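Local atomic coordinates of putative fimbriae assembly chaperone (Salmonella typhimurium, PDB entry 2CO7), a protein that probably acts as a periplasmic chaperone that helps fimbrial subunits fold and holds them ready for assembly into surface fimbriae. Residues 125-130 against 164-169; 141-146 against 214-219; 203-206 against 212-215. All coordinates share one frame; numbering follows the deposited sequence.

Contact 1. Residues 125-130 against 164-169; sequences CDKLIF and YMNLAS. With SO4 (sulfate ion), chain D.
K127 and N166 carry the polar half of this contact, their side chains sliding past each other in opposite directions. K127 NZ donates to N166 OD1 at 2.8 Å, approaching from above the amide plane of N166, 48° out of it, with a C=O...N angle of 128°. The same ammonium group reaches O2 of a sulfate ion, probably from the crystallisation liquor, with K127 NZ to sulfate O2 at 2.9 Å. Its strongest partner, however, is the backbone of a neighbouring protein chain, to which NZ also donates, so three acceptors probably share its positive charge in a buried setting. An extended chain beyond CG carries NZ from strand 116-131 across to N166. The other end of the N166 amide turns to I129, whose CD1 lies 3.9 Å from N166 ND2. Beside it, CG2 of I129 touches CD2 of the Y164 ring at 4.1 Å, arriving obliquely.

The contact bridges the two immunoglobulin-like domains of the PapD-type chaperone, and K127 lies in the cleft between them, consistent with the basic cleft residues that anchor the bound subunit in this family. Around it, Y182 packs on both K127 and N166, and its backbone N also binds the sulfate. E90 accepts from the backbone N of Y164, while R20 touches N166. L92 of strand 91-100 flanks K127 and I129. Two residues earlier on the strand, C125 is tied by its disulfide to C96 and pairs in parallel with a strand of the other protein, carrying the sheet across the interface.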
ATOM      1  N   CYS B 125       1.314   4.935  -0.149  1.00 20.13           N
ATOM      2  CA  CYS B 125       2.195   5.050   1.014  1.00 20.22           C
ATOM      3  C   CYS B 125       3.564   4.405   0.757  1.00 20.52           C
ATOM      4  O   CYS B 125       3.641   3.254   0.244  1.00 20.36           O
ATOM      5  CB  CYS B 125       1.517   4.423   2.249  1.00 20.23           C
ATOM      6  SG  CYS B 125      -0.101   5.170   2.683  1.00 24.00           S
ATOM      7  N   ASP B 126       4.623   5.134   1.115  1.00 19.28           N
ATOM      8  CA  ASP B 126       6.006   4.614   1.015  1.00 19.42           C
ATOM      9  C   ASP B 126       6.553   4.409   2.406  1.00 18.84           C
ATOM     10  O   ASP B 126       6.267   5.186   3.321  1.00 17.85           O
ATOM     11  CB  ASP B 126       6.958   5.648   0.380  1.00 19.73           C
ATOM     12  CG  ASP B 126       6.874   5.725  -1.138  1.00 21.59           C
ATOM     13  OD1 ASP B 126       7.713   6.475  -1.650  1.00 23.28           O
ATOM     14  OD2 ASP B 126       6.051   5.068  -1.797  1.00 20.77           O
ATOM     15  N   LYS B 127       7.414   3.402   2.557  1.00 18.72           N
ATOM     16  CA  LYS B 127       8.231   3.341   3.760  1.00 18.73           C
ATOM     17  C   LYS B 127       9.141   4.555   3.857  1.00 19.49           C
ATOM     18  O   LYS B 127       9.815   4.940   2.874  1.00 19.93           O
ATOM     19  CB  LYS B 127       9.053   2.045   3.799  1.00 17.34           C
ATOM     20  CG  LYS B 127       8.177   0.812   3.780  1.00 17.59           C
ATOM     21  CD  LYS B 127       8.995  -0.471   3.615  1.00 18.93           C
ATOM     22  CE  LYS B 127       8.024  -1.671   3.564  1.00 19.25           C
ATOM     23  NZ  LYS B 127       8.689  -2.932   3.065  1.00 22.70           N
ATOM     24  N   LEU B 128       9.118   5.152   5.051  1.00 19.47           N
ATOM     25  CA  LEU B 128      10.029   6.231   5.416  1.00 19.65           C
ATOM     26  C   LEU B 128      10.904   5.660   6.541  1.00 19.36           C
ATOM     27  O   LEU B 128      10.459   5.477   7.698  1.00 18.67           O
ATOM     28  CB  LEU B 128       9.249   7.457   5.891  1.00 19.69           C
ATOM     29  CG  LEU B 128      10.093   8.562   6.536  1.00 19.00           C
ATOM     30  CD1 LEU B 128      11.054   9.128   5.437  1.00 18.28           C
ATOM     31  CD2 LEU B 128       9.187   9.688   7.065  1.00 21.79           C
ATOM     32  N   ILE B 129      12.138   5.371   6.195  1.00 18.20           N
ATOM     33  CA  ILE B 129      12.999   4.579   7.085  1.00 19.48           C
ATOM     34  C   ILE B 129      14.018   5.476   7.711  1.00 19.50           C
ATOM     35  O   ILE B 129      14.895   6.024   7.010  1.00 20.41           O
ATOM     36  CB  ILE B 129      13.632   3.344   6.383  1.00 18.70           C
ATOM     37  CG1 ILE B 129      12.529   2.441   5.763  1.00 20.51           C
ATOM     38  CG2 ILE B 129      14.484   2.482   7.374  1.00 20.02           C
ATOM     39  CD1 ILE B 129      13.050   1.314   4.776  1.00 19.89           C
ATOM     40  N   PHE B 130      13.913   5.589   9.043  1.00 19.09           N
ATOM     41  CA  PHE B 130      14.835   6.422   9.784  1.00 18.60           C
ATOM     42  C   PHE B 130      16.113   5.660  10.159  1.00 18.10           C
ATOM     43  O   PHE B 130      16.026   4.645  10.824  1.00 17.99           O
ATOM     44  CB  PHE B 130      14.153   7.025  11.020  1.00 18.62           C
ATOM     45  CG  PHE B 130      15.035   7.966  11.771  1.00 20.06           C
ATOM     46  CD1 PHE B 130      15.211   9.281  11.321  1.00 18.68           C
ATOM     47  CD2 PHE B 130      15.680   7.550  12.939  1.00 19.92           C
ATOM     48  CE1 PHE B 130      16.054  10.200  12.069  1.00 17.37           C
ATOM     49  CE2 PHE B 130      16.494   8.428  13.676  1.00 21.93           C
ATOM     50  CZ  PHE B 130      16.684   9.757  13.233  1.00 21.66           C
ATOM     51  N   TYR B 164      15.853  -2.654   8.765  1.00 19.12           N
ATOM     52  CA  TYR B 164      14.743  -3.330   8.113  1.00 18.89           C
ATOM     53  C   TYR B 164      15.237  -4.044   6.875  1.00 19.66           C
ATOM     54  O   TYR B 164      15.941  -3.453   6.057  1.00 19.04           O
ATOM     55  CB  TYR B 164      13.607  -2.368   7.706  1.00 19.80           C
ATOM     56  CG  TYR B 164      12.927  -1.821   8.923  1.00 18.91           C
ATOM     57  CD1 TYR B 164      11.761  -2.396   9.408  1.00 22.02           C
ATOM     58  CD2 TYR B 164      13.496  -0.757   9.632  1.00 21.71           C
ATOM     59  CE1 TYR B 164      11.149  -1.907  10.562  1.00 21.99           C
ATOM     60  CE2 TYR B 164      12.874  -0.247  10.795  1.00 20.88           C
ATOM     61  CZ  TYR B 164      11.728  -0.836  11.250  1.00 21.34           C
ATOM     62  OH  TYR B 164      11.100  -0.346  12.369  1.00 21.92           O
ATOM     63  N   MET B 165      14.787  -5.288   6.713  1.00 18.43           N
ATOM     64  CA  MET B 165      15.226  -6.140   5.602  1.00 18.97           C
ATOM     65  C   MET B 165      14.015  -6.352   4.696  1.00 19.62           C
ATOM     66  O   MET B 165      13.077  -7.079   5.025  1.00 19.63           O
ATOM     67  CB  MET B 165      15.770  -7.479   6.148  1.00 20.60           C
ATOM     68  CG  MET B 165      17.157  -7.369   6.762  1.00 19.53           C
ATOM     69  SD  MET B 165      18.418  -7.121   5.456  1.00 20.48           S
ATOM     70  CE  MET B 165      19.898  -6.793   6.436  1.00 22.63           C
ATOM     71  N   ASN B 166      14.021  -5.659   3.573  1.00 18.94           N
ATOM     72  CA  ASN B 166      12.882  -5.658   2.700  1.00 19.68           C
ATOM     73  C   ASN B 166      13.205  -6.671   1.629  1.00 20.13           C
ATOM     74  O   ASN B 166      13.896  -6.360   0.671  1.00 20.40           O
ATOM     75  CB  ASN B 166      12.683  -4.236   2.162  1.00 21.19           C
ATOM     76  CG  ASN B 166      12.340  -3.272   3.277  1.00 22.52           C
ATOM     77  OD1 ASN B 166      11.282  -3.400   3.923  1.00 21.66           O
ATOM     78  ND2 ASN B 166      13.249  -2.336   3.559  1.00 22.76           N
ATOM     79  N   LEU B 167      12.717  -7.894   1.817  1.00 19.93           N
ATOM     80  CA  LEU B 167      13.125  -9.000   0.962  1.00 21.31           C
ATOM     81  C   LEU B 167      12.318  -9.063  -0.335  1.00 21.12           C
ATOM     82  O   LEU B 167      11.122  -8.808  -0.356  1.00 21.32           O
ATOM     83  CB  LEU B 167      13.051 -10.342   1.703  1.00 22.45           C
ATOM     84  CG  LEU B 167      14.157 -10.717   2.722  1.00 25.21           C
ATOM     85  CD1 LEU B 167      15.254  -9.668   2.988  1.00 29.23           C
ATOM     86  CD2 LEU B 167      13.451 -11.117   4.000  1.00 30.48           C
ATOM     87  N   ALA B 168      13.016  -9.344  -1.434  1.00 22.13           N
ATOM     88  CA  ALA B 168      12.359  -9.595  -2.712  1.00 21.79           C
ATOM     89  C   ALA B 168      12.921 -10.872  -3.340  1.00 21.72           C
ATOM     90  O   ALA B 168      14.021 -11.327  -2.975  1.00 21.51           O
ATOM     91  CB  ALA B 168      12.543  -8.407  -3.633  1.00 23.05           C
ATOM     92  N   SER B 169      12.153 -11.446  -4.266  1.00 21.62           N
ATOM     93  CA  SER B 169      12.601 -12.576  -5.108  1.00 21.12           C
ATOM     94  C   SER B 169      13.157 -13.728  -4.264  1.00 20.95           C
ATOM     95  O   SER B 169      14.169 -14.332  -4.625  1.00 21.16           O
ATOM     96  CB  SER B 169      13.645 -12.094  -6.124  1.00 21.94           C
ATOM     97  OG  SER B 169      13.083 -11.196  -7.093  1.00 23.93           O
TER
HETATM   98  S   SO4 D1221       6.456  -5.969   2.594  1.00 16.20           S
HETATM   99  O1  SO4 D1221       5.614  -6.388   1.458  1.00 17.65           O
HETATM  100  O2  SO4 D1221       6.284  -4.543   2.833  1.00 14.85           O
HETATM  101  O3  SO4 D1221       6.001  -6.775   3.725  1.00 14.12           O
HETATM  102  O4  SO4 D1221       7.865  -6.349   2.388  1.00 15.91           O

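Contact 2. Residues 141-146 against 214-219; sequences DVAGNL and HPFHYV
G144 and F216 bring the two backbones closest, with CA atoms 6.1 Å apart, where the turn after the short helix 139-142 passes strand 216-218; no direct hydrogen bond joins the segments. The F216 ring lies between two partners. Against one face sits the methyl group of A143, a CH-pi contact with CB 3.9 Å from the ring centroid and 21° off the normal. On the opposite face, CE1 of H214 stands 3.4 Å above the ring plane, toward the rim. That imidazole is held by its own bond from ND1 to P215 O at 2.8 Å, which comes from above the carbonyl plane. The F216 ring also meets the backbone of the turn obliquely, CD1 lying 3.6 Å from G144 N. Farther along the strand, Y218 swings CG anti to its backbone N, chi1 -157°, and its ring carbon CE2 comes to 3.3 Å from L146 O. One water spans the gap between these side-chain contacts, donating to H217 O at 2.7 Å and to G144 O at 3.2 Å. W203 of the adjoining strand meets the F216 ring at a small interplanar angle, and W148 meets Y218. The arrangement is plain aromatic and apolar packing, joining the turn ahead of strand 147-151 to the last strand of the immunoglobulin-like C-terminal domain of a PapD-type chaperone.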
ATOM      1  N   ASP B 141      24.714  -4.558   2.556  1.00 19.09           N
ATOM      2  CA  ASP B 141      26.041  -4.836   3.078  1.00 20.28           C
ATOM      3  C   ASP B 141      26.075  -6.013   4.045  1.00 20.15           C
ATOM      4  O   ASP B 141      27.074  -6.703   4.113  1.00 19.96           O
ATOM      5  CB  ASP B 141      26.589  -3.605   3.783  1.00 20.98           C
ATOM      6  CG  ASP B 141      26.924  -2.475   2.834  1.00 23.46           C
ATOM      7  OD1 ASP B 141      27.036  -1.319   3.331  1.00 21.83           O
ATOM      8  OD2 ASP B 141      27.100  -2.741   1.600  1.00 19.79           O
ATOM      9  N   VAL B 142      24.986  -6.195   4.798  1.00 21.07           N
ATOM     10  CA  VAL B 142      24.903  -7.204   5.876  1.00 22.42           C
ATOM     11  C   VAL B 142      23.782  -8.223   5.681  1.00 22.70           C
ATOM     12  O   VAL B 142      23.503  -9.013   6.603  1.00 23.50           O
ATOM     13  CB  VAL B 142      24.825  -6.560   7.325  1.00 21.22           C
ATOM     14  CG1 VAL B 142      26.152  -5.838   7.672  1.00 22.53           C
ATOM     15  CG2 VAL B 142      23.662  -5.578   7.474  1.00 22.30           C
ATOM     16  N   ALA B 143      23.141  -8.223   4.509  1.00 23.76           N
ATOM     17  CA  ALA B 143      21.975  -9.098   4.246  1.00 24.88           C
ATOM     18  C   ALA B 143      22.331 -10.593   4.190  1.00 26.54           C
ATOM     19  O   ALA B 143      21.457 -11.456   4.386  1.00 27.39           O
ATOM     20  CB  ALA B 143      21.227  -8.667   2.968  1.00 25.55           C
ATOM     21  N   GLY B 144      23.613 -10.896   3.960  1.00 26.20           N
ATOM     22  CA  GLY B 144      24.139 -12.260   4.051  1.00 26.74           C
ATOM     23  C   GLY B 144      24.207 -12.769   5.487  1.00 26.84           C
ATOM     24  O   GLY B 144      24.599 -13.920   5.726  1.00 27.69           O
ATOM     25  N   ASN B 145      23.836 -11.924   6.455  1.00 26.04           N
ATOM     26  CA  ASN B 145      23.814 -12.370   7.850  1.00 25.65           C
ATOM     27  C   ASN B 145      22.479 -12.852   8.347  1.00 24.27           C
ATOM     28  O   ASN B 145      22.365 -13.240   9.506  1.00 23.27           O
ATOM     29  CB  ASN B 145      24.390 -11.317   8.763  1.00 26.81           C
ATOM     30  CG  ASN B 145      25.864 -11.152   8.550  1.00 27.22           C
ATOM     31  OD1 ASN B 145      26.523 -12.015   7.947  1.00 28.46           O
ATOM     32  ND2 ASN B 145      26.399 -10.057   9.032  1.00 31.21           N
ATOM     33  N   LEU B 146      21.494 -12.865   7.448  1.00 22.79           N
ATOM     34  CA  LEU B 146      20.182 -13.429   7.749  1.00 21.55           C
ATOM     35  C   LEU B 146      20.360 -14.907   8.016  1.00 21.03           C
ATOM     36  O   LEU B 146      21.156 -15.542   7.346  1.00 20.94           O
ATOM     37  CB  LEU B 146      19.211 -13.216   6.586  1.00 22.01           C
ATOM     38  CG  LEU B 146      18.908 -11.744   6.280  1.00 22.72           C
ATOM     39  CD1 LEU B 146      17.687 -11.609   5.389  1.00 27.67           C
ATOM     40  CD2 LEU B 146      18.702 -10.960   7.563  1.00 24.67           C
ATOM     41  N   HIS B 214      22.053  -7.817  -5.593  1.00 21.79           N
ATOM     42  CA  HIS B 214      22.506  -9.099  -6.121  1.00 22.05           C
ATOM     43  C   HIS B 214      21.919 -10.188  -5.202  1.00 21.04           C
ATOM     44  O   HIS B 214      21.532  -9.905  -4.064  1.00 20.31           O
ATOM     45  CB  HIS B 214      24.043  -9.164  -6.097  1.00 22.77           C
ATOM     46  CG  HIS B 214      24.624  -9.194  -4.712  1.00 26.91           C
ATOM     47  ND1 HIS B 214      24.678 -10.342  -3.948  1.00 30.92           N
ATOM     48  CD2 HIS B 214      25.176  -8.216  -3.952  1.00 29.53           C
ATOM     49  CE1 HIS B 214      25.232 -10.072  -2.778  1.00 30.56           C
ATOM     50  NE2 HIS B 214      25.539  -8.785  -2.754  1.00 31.42           N
ATOM     51  N   PRO B 215      21.837 -11.433  -5.694  1.00 20.55           N
ATOM     52  CA  PRO B 215      21.241 -12.476  -4.854  1.00 20.36           C
ATOM     53  C   PRO B 215      22.139 -12.927  -3.703  1.00 20.03           C
ATOM     54  O   PRO B 215      23.363 -12.815  -3.770  1.00 20.05           O
ATOM     55  CB  PRO B 215      20.966 -13.617  -5.851  1.00 20.02           C
ATOM     56  CG  PRO B 215      21.153 -13.006  -7.227  1.00 20.78           C
ATOM     57  CD  PRO B 215      22.171 -11.934  -7.043  1.00 20.08           C
ATOM     58  N   PHE B 216      21.520 -13.368  -2.620  1.00 20.13           N
ATOM     59  CA  PHE B 216      22.224 -14.004  -1.525  1.00 20.07           C
ATOM     60  C   PHE B 216      21.700 -15.427  -1.403  1.00 20.87           C
ATOM     61  O   PHE B 216      20.595 -15.708  -1.835  1.00 20.22           O
ATOM     62  CB  PHE B 216      21.952 -13.281  -0.192  1.00 20.46           C
ATOM     63  CG  PHE B 216      22.401 -11.857  -0.164  1.00 20.53           C
ATOM     64  CD1 PHE B 216      23.607 -11.508   0.442  1.00 20.91           C
ATOM     65  CD2 PHE B 216      21.595 -10.850  -0.708  1.00 19.32           C
ATOM     66  CE1 PHE B 216      24.020 -10.156   0.462  1.00 23.69           C
ATOM     67  CE2 PHE B 216      21.997  -9.521  -0.717  1.00 22.24           C
ATOM     68  CZ  PHE B 216      23.212  -9.167  -0.115  1.00 21.51           C
ATOM     69  N   HIS B 217      22.489 -16.286  -0.768  1.00 21.11           N
ATOM     70  CA  HIS B 217      22.168 -17.701  -0.630  1.00 23.07           C
ATOM     71  C   HIS B 217      22.365 -18.178   0.815  1.00 23.91           C
ATOM     72  O   HIS B 217      23.169 -17.617   1.573  1.00 24.37           O
ATOM     73  CB  HIS B 217      23.042 -18.530  -1.565  1.00 23.05           C
ATOM     74  CG  HIS B 217      22.917 -18.161  -3.013  1.00 23.92           C
ATOM     75  ND1 HIS B 217      22.091 -18.838  -3.885  1.00 24.25           N
ATOM     76  CD2 HIS B 217      23.532 -17.203  -3.748  1.00 23.84           C
ATOM     77  CE1 HIS B 217      22.188 -18.305  -5.089  1.00 25.44           C
ATOM     78  NE2 HIS B 217      23.060 -17.312  -5.036  1.00 26.06           N
ATOM     79  N   TYR B 218      21.592 -19.184   1.202  1.00 24.28           N
ATOM     80  CA  TYR B 218      21.756 -19.842   2.493  1.00 25.19           C
ATOM     81  C   TYR B 218      21.501 -21.322   2.276  1.00 25.70           C
ATOM     82  O   TYR B 218      20.495 -21.700   1.665  1.00 25.83           O
ATOM     83  CB  TYR B 218      20.791 -19.265   3.541  1.00 25.07           C
ATOM     84  CG  TYR B 218      21.237 -19.454   4.990  1.00 25.41           C
ATOM     85  CD1 TYR B 218      20.933 -20.622   5.692  1.00 26.35           C
ATOM     86  CD2 TYR B 218      21.946 -18.445   5.659  1.00 25.80           C
ATOM     87  CE1 TYR B 218      21.334 -20.793   7.034  1.00 27.10           C
ATOM     88  CE2 TYR B 218      22.355 -18.609   6.988  1.00 27.70           C
ATOM     89  CZ  TYR B 218      22.049 -19.777   7.670  1.00 27.64           C
ATOM     90  OH  TYR B 218      22.451 -19.926   8.986  1.00 27.04           O
ATOM     91  N   VAL B 219      22.423 -22.157   2.750  1.00 26.50           N
ATOM     92  CA  VAL B 219      22.358 -23.590   2.523  1.00 27.65           C
ATOM     93  C   VAL B 219      21.744 -24.288   3.732  1.00 28.89           C
ATOM     94  O   VAL B 219      22.081 -23.972   4.881  1.00 29.13           O
ATOM     95  CB  VAL B 219      23.766 -24.185   2.242  1.00 27.55           C
ATOM     96  CG1 VAL B 219      23.703 -25.713   2.031  1.00 27.79           C
ATOM     97  CG2 VAL B 219      24.414 -23.494   1.040  1.00 26.20           C
TER
HETATM   98  O   HOH W   1      24.426 -16.323   3.584  1.00 15.66           O

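Contact 3. Residues 203-206 against 212-215; sequences WRVI and ESHP
E212 meets R204 and V205 at the start of the segment, its backbone bridged to I206 in a single beta bridge. The CA of E212 makes a CH...O contact with V205 O, and its side chain crosses that of R204 at about a right angle, OE1 resting 3.4 Å from R204 CD. Any attraction of the charges is probably long-range, R204 NE lying 4.2 Å from E212 OE1 and the oxygen well out of the guanidinium plane; OE1 instead accepts a hydrogen bond from S169.

S213 grips V205 through both its backbone and its hydroxyl. Its N donates to V205 O at 2.9 Å, and V205 N donates to S213 OG at 3.0 Å in a nearly straight bond of 174°. A chi1 of 68° sets OG between the serine's own N and carbonyl carbon, where it also donates to H214 O. Thus a side-chain oxygen takes the place of a backbone acceptor as the chain returns through the hairpin connection between the antiparallel strands 201-205 and 216-218 in the C-terminal immunoglobulin-like domain of the chaperone. The hydroxyl side of S213 also packs against V205 CG2, while its O accepts from R204 NH1 at 3.0 Å, in the carbonyl plane.

H214 contributes mainly backbone here, its O facing R204 CG. P215 runs side by side with R204 and lays CG over one face of the guanidinium, 3.4 Å from NH2; its CA makes a further CH...O contact with W203 O at 3.4 Å. Just beyond, F216 pairs with W203 through the backbone and A168 with R204 across the other edge of the strand.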
ATOM      1  N   TRP B 203      17.623 -15.090  -1.983  1.00 19.14           N
ATOM      2  CA  TRP B 203      16.857 -13.872  -1.812  1.00 20.14           C
ATOM      3  C   TRP B 203      17.620 -12.669  -2.294  1.00 20.08           C
ATOM      4  O   TRP B 203      18.832 -12.740  -2.521  1.00 19.13           O
ATOM      5  CB  TRP B 203      16.447 -13.665  -0.337  1.00 20.66           C
ATOM      6  CG  TRP B 203      17.597 -13.405   0.622  1.00 21.55           C
ATOM      7  CD1 TRP B 203      17.979 -12.197   1.136  1.00 24.79           C
ATOM      8  CD2 TRP B 203      18.483 -14.384   1.190  1.00 24.04           C
ATOM      9  NE1 TRP B 203      19.063 -12.367   1.982  1.00 23.91           N
ATOM     10  CE2 TRP B 203      19.380 -13.696   2.046  1.00 23.82           C
ATOM     11  CE3 TRP B 203      18.594 -15.776   1.074  1.00 22.40           C
ATOM     12  CZ2 TRP B 203      20.397 -14.361   2.763  1.00 23.12           C
ATOM     13  CZ3 TRP B 203      19.594 -16.431   1.773  1.00 22.60           C
ATOM     14  CH2 TRP B 203      20.487 -15.712   2.615  1.00 24.31           C
ATOM     15  N   ARG B 204      16.879 -11.579  -2.461  1.00 19.82           N
ATOM     16  CA  ARG B 204      17.445 -10.269  -2.728  1.00 20.63           C
ATOM     17  C   ARG B 204      16.805  -9.297  -1.735  1.00 20.76           C
ATOM     18  O   ARG B 204      15.822  -9.636  -1.071  1.00 21.72           O
ATOM     19  CB  ARG B 204      17.163  -9.834  -4.162  1.00 20.34           C
ATOM     20  CG  ARG B 204      17.847 -10.679  -5.241  1.00 21.85           C
ATOM     21  CD  ARG B 204      17.204 -10.396  -6.569  1.00 24.64           C
ATOM     22  NE  ARG B 204      17.616 -11.305  -7.633  1.00 24.75           N
ATOM     23  CZ  ARG B 204      18.543 -11.025  -8.548  1.00 25.73           C
ATOM     24  NH1 ARG B 204      19.195  -9.868  -8.511  1.00 25.89           N
ATOM     25  NH2 ARG B 204      18.838 -11.925  -9.489  1.00 27.10           N
ATOM     26  N   VAL B 205      17.402  -8.132  -1.588  1.00 20.79           N
ATOM     27  CA  VAL B 205      16.759  -7.087  -0.820  1.00 20.33           C
ATOM     28  C   VAL B 205      16.472  -5.912  -1.739  1.00 19.49           C
ATOM     29  O   VAL B 205      17.179  -5.669  -2.688  1.00 19.47           O
ATOM     30  CB  VAL B 205      17.548  -6.632   0.450  1.00 21.63           C
ATOM     31  CG1 VAL B 205      17.718  -7.839   1.456  1.00 23.88           C
ATOM     32  CG2 VAL B 205      18.890  -6.023   0.083  1.00 22.65           C
ATOM     33  N   ILE B 206      15.403  -5.192  -1.441  1.00 19.22           N
ATOM     34  CA  ILE B 206      15.148  -3.956  -2.150  1.00 18.19           C
ATOM     35  C   ILE B 206      16.091  -2.923  -1.499  1.00 18.15           C
ATOM     36  O   ILE B 206      16.092  -2.759  -0.264  1.00 18.03           O
ATOM     37  CB  ILE B 206      13.687  -3.520  -2.033  1.00 19.00           C
ATOM     38  CG1 ILE B 206      12.735  -4.628  -2.540  1.00 20.21           C
ATOM     39  CG2 ILE B 206      13.456  -2.213  -2.856  1.00 16.52           C
ATOM     40  CD1 ILE B 206      11.262  -4.257  -2.312  1.00 18.15           C
ATOM     41  N   GLU B 212      16.736  -4.014  -6.908  1.00 21.93           N
ATOM     42  CA  GLU B 212      17.055  -5.205  -6.130  1.00 23.51           C
ATOM     43  C   GLU B 212      18.556  -5.447  -6.095  1.00 22.56           C
ATOM     44  O   GLU B 212      19.271  -5.142  -7.055  1.00 22.46           O
ATOM     45  CB  GLU B 212      16.273  -6.422  -6.646  1.00 23.83           C
ATOM     46  CG  GLU B 212      14.754  -6.297  -6.426  1.00 26.00           C
ATOM     47  CD  GLU B 212      13.947  -7.419  -7.072  1.00 27.86           C
ATOM     48  OE1 GLU B 212      14.523  -8.498  -7.365  1.00 34.65           O
ATOM     49  OE2 GLU B 212      12.725  -7.224  -7.284  1.00 33.68           O
ATOM     50  N   SER B 213      19.021  -5.953  -4.955  1.00 21.43           N
ATOM     51  CA  SER B 213      20.416  -6.252  -4.737  1.00 21.66           C
ATOM     52  C   SER B 213      20.768  -7.464  -5.583  1.00 21.05           C
ATOM     53  O   SER B 213      19.892  -8.079  -6.184  1.00 20.16           O
ATOM     54  CB  SER B 213      20.638  -6.597  -3.272  1.00 21.86           C
ATOM     55  OG  SER B 213      20.010  -7.817  -2.964  1.00 21.32           O
ATOM     56  N   HIS B 214      22.053  -7.817  -5.593  1.00 21.79           N
ATOM     57  CA  HIS B 214      22.506  -9.099  -6.121  1.00 22.05           C
ATOM     58  C   HIS B 214      21.919 -10.188  -5.202  1.00 21.04           C
ATOM     59  O   HIS B 214      21.532  -9.905  -4.064  1.00 20.31           O
ATOM     60  CB  HIS B 214      24.043  -9.164  -6.097  1.00 22.77           C
ATOM     61  CG  HIS B 214      24.624  -9.194  -4.712  1.00 26.91           C
ATOM     62  ND1 HIS B 214      24.678 -10.342  -3.948  1.00 30.92           N
ATOM     63  CD2 HIS B 214      25.176  -8.216  -3.952  1.00 29.53           C
ATOM     64  CE1 HIS B 214      25.232 -10.072  -2.778  1.00 30.56           C
ATOM     65  NE2 HIS B 214      25.539  -8.785  -2.754  1.00 31.42           N
ATOM     66  N   PRO B 215      21.837 -11.433  -5.694  1.00 20.55           N
ATOM     67  CA  PRO B 215      21.241 -12.476  -4.854  1.00 20.36           C
ATOM     68  C   PRO B 215      22.139 -12.927  -3.703  1.00 20.03           C
ATOM     69  O   PRO B 215      23.363 -12.815  -3.770  1.00 20.05           O
ATOM     70  CB  PRO B 215      20.966 -13.617  -5.851  1.00 20.02           C
ATOM     71  CG  PRO B 215      21.153 -13.006  -7.227  1.00 20.78           C
ATOM     72  CD  PRO B 215      22.171 -11.934  -7.043  1.00 20.08           C
TER

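Contact 1 joins the two domains, whereas contacts 2 and 3 lie within the C-terminal one; their centres are about 16 Å and 12 Å from that of contact 1 and 8 Å from each other. Strand 201-205 connects them, pairing with 167-168 from contact 1 and with 216-218 from contact 2, and itself forming half of contact 3. Contacts 2 and 3 share H214 and P215. Along the chain, the segments of contacts 1 and 2 alternate, while contact 1 closes before contact 3 opens. M165, between the interdomain residues Y164 and N166, packs on A143 and L146, so the stretch that meets the N-terminal domain is also rooted in the C-terminal one.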